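Local atomic coordinates of pantothenate synthetase (Francisella tularensis subsp. tularensis, PDB entry 5HG0), a protein that probably catalyses the ATP-dependent condensation of pantoate with beta-alanine to give pantothenate, by way of a pantoyl-adenylate intermediate. Residues 26-31 with 145-150; 40-45 with 174-179. All coordinates share one frame; numbering follows the deposited sequence.

Contact 1: residues 26-31 with 145-150. With SAM (S-adenosylmethionine), chain D.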
loop_
_atom_site.group_PDB
_atom_site.type_symbol
_atom_site.label_atom_id
_atom_site.label_comp_id
_atom_site.label_asym_id
_atom_site.label_seq_id
_atom_site.Cartn_x
_atom_site.Cartn_y
_atom_site.Cartn_z
ATOM N N ILE B 26 7.417 -19.034 10.951
ATOM C CA ILE B 26 7.230 -19.109 9.507
ATOM C C ILE B 26 8.251 -18.203 8.835
ATOM O O ILE B 26 8.330 -17.009 9.143
ATOM C CB ILE B 26 5.800 -18.720 9.102
ATOM C CG1 ILE B 26 4.795 -19.694 9.714
ATOM C CG2 ILE B 26 5.669 -18.698 7.589
ATOM C CD1 ILE B 26 3.352 -19.312 9.458
ATOM N N GLY B 27 9.033 -18.775 7.925
ATOM C CA GLY B 27 9.977 -18.027 7.107
ATOM C C GLY B 27 9.491 -17.966 5.669
ATOM O O GLY B 27 8.921 -18.933 5.157
ATOM N N PHE B 28 9.722 -16.826 5.022
ATOM C CA PHE B 28 9.258 -16.583 3.661
ATOM C C PHE B 28 10.412 -16.061 2.820
ATOM O O PHE B 28 11.098 -15.115 3.222
ATOM C CB PHE B 28 8.090 -15.590 3.655
ATOM C CG PHE B 28 7.586 -15.240 2.283
ATOM C CD1 PHE B 28 7.360 -16.225 1.332
ATOM C CD2 PHE B 28 7.306 -13.922 1.958
ATOM C CE1 PHE B 28 6.885 -15.899 0.075
ATOM C CE2 PHE B 28 6.832 -13.586 0.705
ATOM C CZ PHE B 28 6.626 -14.575 -0.241
ATOM N N VAL B 29 10.630 -16.681 1.669
ATOM C CA VAL B 29 11.645 -16.261 0.713
ATOM C C VAL B 29 10.966 -16.028 -0.630
ATOM O O VAL B 29 10.665 -16.974 -1.358
ATOM C CB VAL B 29 12.776 -17.297 0.587
ATOM C CG1 VAL B 29 13.802 -16.826 -0.433
ATOM C CG2 VAL B 29 13.432 -17.531 1.935
ATOM N N PRO B 30 10.691 -14.773 -0.984
ATOM C CA PRO B 30 10.085 -14.486 -2.292
ATOM C C PRO B 30 11.146 -14.435 -3.383
ATOM O O PRO B 30 12.186 -13.791 -3.228
ATOM C CB PRO B 30 9.427 -13.118 -2.085
ATOM C CG PRO B 30 10.258 -12.470 -1.033
ATOM C CD PRO B 30 10.763 -13.576 -0.130
ATOM N N THR B 31 10.888 -15.140 -4.484
ATOM C CA THR B 31 11.776 -15.147 -5.637
ATOM C C THR B 31 10.947 -14.989 -6.902
ATOM O O THR B 31 9.713 -15.008 -6.873
ATOM C CB THR B 31 12.600 -16.441 -5.730
ATOM O OG1 THR B 31 11.767 -17.502 -6.216
ATOM C CG2 THR B 31 13.161 -16.836 -4.370
ATOM N N ASN B 145 6.618 -14.827 9.820
ATOM C CA ASN B 145 7.353 -14.260 10.944
ATOM C C ASN B 145 8.649 -13.612 10.478
ATOM O O ASN B 145 9.034 -12.552 10.984
ATOM C CB ASN B 145 7.654 -15.341 11.985
ATOM C CG ASN B 145 6.401 -15.950 12.575
ATOM O OD1 ASN B 145 6.089 -17.113 12.327
ATOM N ND2 ASN B 145 5.675 -15.167 13.362
ATOM N N ASN B 146 9.325 -14.229 9.513
ATOM C CA ASN B 146 10.641 -13.793 9.070
ATOM C C ASN B 146 10.660 -13.679 7.555
ATOM O O ASN B 146 10.198 -14.586 6.854
ATOM C CB ASN B 146 11.724 -14.770 9.542
ATOM C CG ASN B 146 11.913 -14.749 11.047
ATOM O OD1 ASN B 146 12.122 -13.690 11.640
ATOM N ND2 ASN B 146 11.830 -15.921 11.674
ATOM N N LEU B 147 11.199 -12.569 7.057
ATOM C CA LEU B 147 11.359 -12.328 5.629
ATOM C C LEU B 147 12.844 -12.224 5.313
ATOM O O LEU B 147 13.569 -11.468 5.967
ATOM C CB LEU B 147 10.633 -11.050 5.205
ATOM C CG LEU B 147 10.847 -10.577 3.766
ATOM C CD1 LEU B 147 10.252 -11.568 2.781
ATOM C CD2 LEU B 147 10.266 -9.182 3.560
ATOM N N TYR B 148 13.292 -12.969 4.307
ATOM C CA TYR B 148 14.707 -13.058 3.970
ATOM C C TYR B 148 14.956 -12.395 2.625
ATOM O O TYR B 148 14.294 -12.719 1.633
ATOM C CB TYR B 148 15.166 -14.517 3.963
ATOM C CG TYR B 148 15.044 -15.153 5.330
ATOM C CD1 TYR B 148 13.835 -15.687 5.765
ATOM C CD2 TYR B 148 16.123 -15.186 6.201
ATOM C CE1 TYR B 148 13.713 -16.254 7.020
ATOM C CE2 TYR B 148 16.011 -15.754 7.457
ATOM C CZ TYR B 148 14.804 -16.284 7.859
ATOM O OH TYR B 148 14.688 -16.844 9.108
ATOM N N LEU B 149 15.909 -11.464 2.603
ATOM C CA LEU B 149 16.214 -10.657 1.432
ATOM C C LEU B 149 17.711 -10.684 1.166
ATOM O O LEU B 149 18.517 -10.725 2.101
ATOM C CB LEU B 149 15.745 -9.210 1.626
ATOM C CG LEU B 149 14.253 -9.004 1.891
ATOM C CD1 LEU B 149 13.977 -7.558 2.278
ATOM C CD2 LEU B 149 13.430 -9.401 0.680
ATOM N N GLY B 150 18.076 -10.659 -0.110
ATOM C CA GLY B 150 19.472 -10.628 -0.492
ATOM C C GLY B 150 20.020 -9.212 -0.539
ATOM O O GLY B 150 19.312 -8.260 -0.857
HETATM N N SAM D . 12.026 -8.486 -6.821
HETATM C CA SAM D . 11.467 -9.835 -6.833
HETATM C C SAM D . 10.162 -9.915 -6.040
HETATM O O SAM D . 10.145 -10.279 -4.864
HETATM O OXT SAM D . 9.091 -9.613 -6.570
HETATM C CB SAM D . 12.508 -10.854 -6.365
HETATM C CG SAM D . 13.755 -10.825 -7.242
HETATM S SD SAM D . 15.188 -11.806 -6.715
HETATM C CE SAM D . 15.207 -13.050 -8.033
HETATM C "C5'" SAM D . 14.659 -12.804 -5.295
HETATM C "C4'" SAM D . 15.563 -12.662 -4.069
HETATM O "O4'" SAM D . 16.827 -13.284 -4.258
HETATM C "C3'" SAM D . 15.834 -11.202 -3.744
HETATM O "O3'" SAM D . 15.602 -10.980 -2.375
HETATM C "C2'" SAM D . 17.308 -11.012 -4.020
HETATM O "O2'" SAM D . 17.889 -10.090 -3.130
HETATM C "C1'" SAM D . 17.851 -12.412 -3.815
HETATM N N9 SAM D . 19.117 -12.580 -4.551
HETATM C C8 SAM D . 19.288 -12.492 -5.908
HETATM N N7 SAM D . 20.594 -12.693 -6.188
HETATM C C5 SAM D . 21.262 -12.898 -5.031
HETATM C C6 SAM D . 22.600 -13.146 -4.759
HETATM N N6 SAM D . 23.486 -13.214 -5.749
HETATM N N1 SAM D . 23.001 -13.318 -3.452
HETATM C C2 SAM D . 22.078 -13.244 -2.428
HETATM N N3 SAM D . 20.749 -12.994 -2.709
HETATM C C4 SAM D . 20.345 -12.826 -3.992
#
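Backbone bonding between Ile26, Phe28 and the chain from Asn146 to Tyr148 makes 26-31 and 146-150 parallel neighbours in the central sheet, their short axes 30° apart. Phe28 N donates to Asn146 O at 2.9 Å, and Phe28 O receives Tyr148 N at 3.3 Å. Ile26 O takes Asn146 N at 3.0 Å and, weakly, Asn145 N. A side chain extends the ladder, for Asn145 OD1 offers a lone pair in the carbonyl plane to Ile26 N at 2.7 Å. Asn145 CG lies beside its own backbone N (chi1 -62°), which turns the amide back toward the 26-31 strand.

Apolar contacts fall on both faces. Phe28 and Leu147 run side by side, with Leu147 CD1 3.9 Å from Phe28 CD2; the same methyl meets Pro30 CD at 3.6 Å, while the proline also covers one face of the phenyl ring. On the other face Val29 CG2 packs on Tyr148 CB, and Tyr148 CE1 lies 4.1 Å from Gly27 CA. Buried polar groups are satisfied: Tyr148 OH bonds Glu49, at the end of helix 37-49, and Asn50 just beyond, and Asn50 also holds Asn146 ND2.

The pairing stops at Tyr148, and the strand ends beyond it meet S-adenosylmethionine: Pro30 O lies against C5', and Gly150 N bonds weakly to the ribose hydroxyls, a position probably taken by the ribose of ATP in the working enzyme.

Contact 2: residues 40-45 with 174-179. With SAM (S-adenosylmethionine), chain D.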
loop_
_atom_site.group_PDB
_atom_site.type_symbol
_atom_site.label_atom_id
_atom_site.label_comp_id
_atom_site.label_asym_id
_atom_site.label_seq_id
_atom_site.Cartn_x
_atom_site.Cartn_y
_atom_site.Cartn_z
ATOM N N ILE B 40 19.449 -20.137 -2.862
ATOM C CA ILE B 40 19.637 -21.264 -1.950
ATOM C C ILE B 40 20.264 -20.811 -0.636
ATOM O O ILE B 40 19.919 -21.330 0.432
ATOM C CB ILE B 40 20.474 -22.358 -2.649
ATOM C CG1 ILE B 40 19.643 -23.028 -3.748
ATOM C CG2 ILE B 40 20.960 -23.403 -1.656
ATOM C CD1 ILE B 40 20.447 -23.940 -4.642
ATOM N N SER B 41 21.165 -19.823 -0.681
ATOM C CA SER B 41 21.725 -19.285 0.556
ATOM C C SER B 41 20.646 -18.634 1.408
ATOM O O SER B 41 20.689 -18.714 2.641
ATOM C CB SER B 41 22.835 -18.282 0.242
ATOM O OG SER B 41 22.332 -17.168 -0.473
ATOM N N LEU B 42 19.674 -17.976 0.769
ATOM C CA LEU B 42 18.548 -17.408 1.507
ATOM C C LEU B 42 17.682 -18.504 2.116
ATOM O O LEU B 42 17.245 -18.392 3.267
ATOM C CB LEU B 42 17.705 -16.520 0.589
ATOM C CG LEU B 42 18.017 -15.027 0.455
ATOM C CD1 LEU B 42 19.465 -14.803 0.041
ATOM C CD2 LEU B 42 17.057 -14.373 -0.530
ATOM N N ILE B 43 17.421 -19.566 1.351
ATOM C CA ILE B 43 16.529 -20.626 1.809
ATOM C C ILE B 43 17.165 -21.413 2.948
ATOM O O ILE B 43 16.493 -21.762 3.926
ATOM C CB ILE B 43 16.144 -21.535 0.626
ATOM C CG1 ILE B 43 15.246 -20.771 -0.347
ATOM C CG2 ILE B 43 15.449 -22.797 1.114
ATOM C CD1 ILE B 43 15.177 -21.375 -1.731
ATOM N N LYS B 44 18.465 -21.707 2.846
ATOM C CA LYS B 44 19.142 -22.415 3.929
ATOM C C LYS B 44 19.135 -21.591 5.211
ATOM O O LYS B 44 18.986 -22.140 6.310
ATOM C CB LYS B 44 20.572 -22.765 3.516
ATOM C CG LYS B 44 20.647 -23.814 2.420
ATOM C CD LYS B 44 22.064 -24.328 2.230
ATOM C CE LYS B 44 22.084 -25.531 1.298
ATOM N NZ LYS B 44 23.451 -26.093 1.119
ATOM N N LYS B 45 19.293 -20.271 5.089
ATOM C CA LYS B 45 19.186 -19.399 6.255
ATOM C C LYS B 45 17.803 -19.496 6.887
ATOM O O LYS B 45 17.672 -19.506 8.116
ATOM C CB LYS B 45 19.496 -17.957 5.858
ATOM C CG LYS B 45 19.466 -16.972 7.018
ATOM C CD LYS B 45 20.447 -17.378 8.103
ATOM C CE LYS B 45 20.500 -16.343 9.212
ATOM N NZ LYS B 45 21.408 -16.765 10.317
ATOM N N ILE B 174 15.463 -10.275 7.507
ATOM C CA ILE B 174 16.819 -10.804 7.609
ATOM C C ILE B 174 17.491 -10.617 6.258
ATOM O O ILE B 174 17.063 -11.203 5.256
ATOM C CB ILE B 174 16.825 -12.281 8.027
ATOM C CG1 ILE B 174 16.203 -12.460 9.418
ATOM C CG2 ILE B 174 18.244 -12.844 7.989
ATOM C CD1 ILE B 174 14.710 -12.770 9.396
ATOM N N VAL B 175 18.532 -9.791 6.225
ATOM C CA VAL B 175 19.266 -9.496 5.002
ATOM C C VAL B 175 20.478 -10.410 4.930
ATOM O O VAL B 175 21.199 -10.583 5.919
ATOM C CB VAL B 175 19.688 -8.015 4.955
ATOM C CG1 VAL B 175 20.320 -7.688 3.612
ATOM C CG2 VAL B 175 18.491 -7.123 5.243
ATOM N N CYS B 176 20.703 -11.001 3.756
ATOM C CA CYS B 176 21.767 -11.971 3.578
ATOM C C CYS B 176 22.819 -11.446 2.605
ATOM O O CYS B 176 22.492 -10.724 1.658
ATOM C CB CYS B 176 21.207 -13.303 3.064
ATOM S SG CYS B 176 19.894 -14.003 4.102
ATOM N N PRO B 177 24.090 -11.790 2.818
ATOM C CA PRO B 177 25.151 -11.282 1.942
ATOM C C PRO B 177 25.015 -11.797 0.518
ATOM O O PRO B 177 24.470 -12.875 0.267
ATOM C CB PRO B 177 26.435 -11.804 2.599
ATOM C CG PRO B 177 25.999 -12.979 3.409
ATOM C CD PRO B 177 24.624 -12.636 3.899
ATOM N N THR B 178 25.523 -11.001 -0.418
ATOM C CA THR B 178 25.460 -11.356 -1.829
ATOM C C THR B 178 26.383 -12.533 -2.122
ATOM O O THR B 178 27.548 -12.540 -1.714
ATOM C CB THR B 178 25.846 -10.156 -2.695
ATOM O OG1 THR B 178 25.054 -9.019 -2.326
ATOM C CG2 THR B 178 25.633 -10.465 -4.168
ATOM N N GLN B 179 25.856 -13.531 -2.823
ATOM C CA GLN B 179 26.645 -14.668 -3.273
ATOM C C GLN B 179 27.316 -14.320 -4.595
ATOM O O GLN B 179 26.675 -13.776 -5.500
ATOM C CB GLN B 179 25.764 -15.907 -3.426
ATOM C CG GLN B 179 25.208 -16.434 -2.112
ATOM C CD GLN B 179 26.297 -16.819 -1.132
ATOM O OE1 GLN B 179 27.172 -17.626 -1.444
ATOM N NE2 GLN B 179 26.250 -16.239 0.060
HETATM N N SAM D . 12.026 -8.486 -6.821
HETATM C CA SAM D . 11.467 -9.835 -6.833
HETATM C C SAM D . 10.162 -9.915 -6.040
HETATM O O SAM D . 10.145 -10.279 -4.864
HETATM O OXT SAM D . 9.091 -9.613 -6.570
HETATM C CB SAM D . 12.508 -10.854 -6.365
HETATM C CG SAM D . 13.755 -10.825 -7.242
HETATM S SD SAM D . 15.188 -11.806 -6.715
HETATM C CE SAM D . 15.207 -13.050 -8.033
HETATM C "C5'" SAM D . 14.659 -12.804 -5.295
HETATM C "C4'" SAM D . 15.563 -12.662 -4.069
HETATM O "O4'" SAM D . 16.827 -13.284 -4.258
HETATM C "C3'" SAM D . 15.834 -11.202 -3.744
HETATM O "O3'" SAM D . 15.602 -10.980 -2.375
HETATM C "C2'" SAM D . 17.308 -11.012 -4.020
HETATM O "O2'" SAM D . 17.889 -10.090 -3.130
HETATM C "C1'" SAM D . 17.851 -12.412 -3.815
HETATM N N9 SAM D . 19.117 -12.580 -4.551
HETATM C C8 SAM D . 19.288 -12.492 -5.908
HETATM N N7 SAM D . 20.594 -12.693 -6.188
HETATM C C5 SAM D . 21.262 -12.898 -5.031
HETATM C C6 SAM D . 22.600 -13.146 -4.759
HETATM N N6 SAM D . 23.486 -13.214 -5.749
HETATM N N1 SAM D . 23.001 -13.318 -3.452
HETATM C C2 SAM D . 22.078 -13.244 -2.428
HETATM N N3 SAM D . 20.749 -12.994 -2.709
HETATM C C4 SAM D . 20.345 -12.826 -3.992
HETATM O O HOH W 1 23.645 -15.159 1.311
#
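Leu42 and Cys176 form the apolar centre of this contact, where helix 37-49 lies against the end of strand 172-176 and the loop after it. Leu42 CD1 rests 3.8 Å from Cys176 CB. Both leucine methyls also meet the ligand: CD1 approaches N3 of the S-adenosylmethionine adenine at 3.5 Å, and CD2 meets the ribose near O4' and C1'. A turn further on, Lys45 CG, anti to its backbone N (chi1 -178°), lies beside Cys176 SG, and the bend at chi2 then carries CE toward Ile174 CG2, while NZ forms a salt bridge with Glu49.

The polar side is built on Gln179. With CG beside its backbone N (chi1 -67°), Gln179 sets CG 3.4 Å from Ser41 OG, and the bend at chi2 then folds the amide back along the serine. One water joins the two segments: it donates to Ser41 OG and, at 2.6 Å, to Pro177 O, and accepts from Gln179 NE2. Ser41 OG is also bonded to Gly38 O in the preceding turn. Meanwhile the Gln179 backbone reads the adenine, its N donating to N1 at 2.9 Å in a nearly straight bond (176°) and its O accepting from N6.

Cys176 is bonded through its backbone to Leu149 and Glu151, which joins the strand edge to 146-150; helix 37-49 lies over one face of this sheet, and helix 154-166 meets Val175 on the other.

Overall arrangement
From the N terminus the chain runs from strand 26-31 through a short loop into helix 37-49 and on to strand 52-57, a beta-alpha-beta unit of the Rossmann-like nucleotide-binding fold of the HUP clan. Contact 1 closes a loop of 113 residues when strand 146-150 returns beside 26-31; contact 2 closes one of 128 when strand 172-176 and its following loop reach the helix. The segments alternate along the chain, so the loops cross rather than nest. Strands 146-150 and 172-176 are sheet neighbours, probably bonded from Leu147 O to Ile174 N. Together they assemble one nucleoside pocket: contact 1 lines the ribose and, through Gly150, the adenine N3 edge; contact 2 binds its N1 and N6 edge.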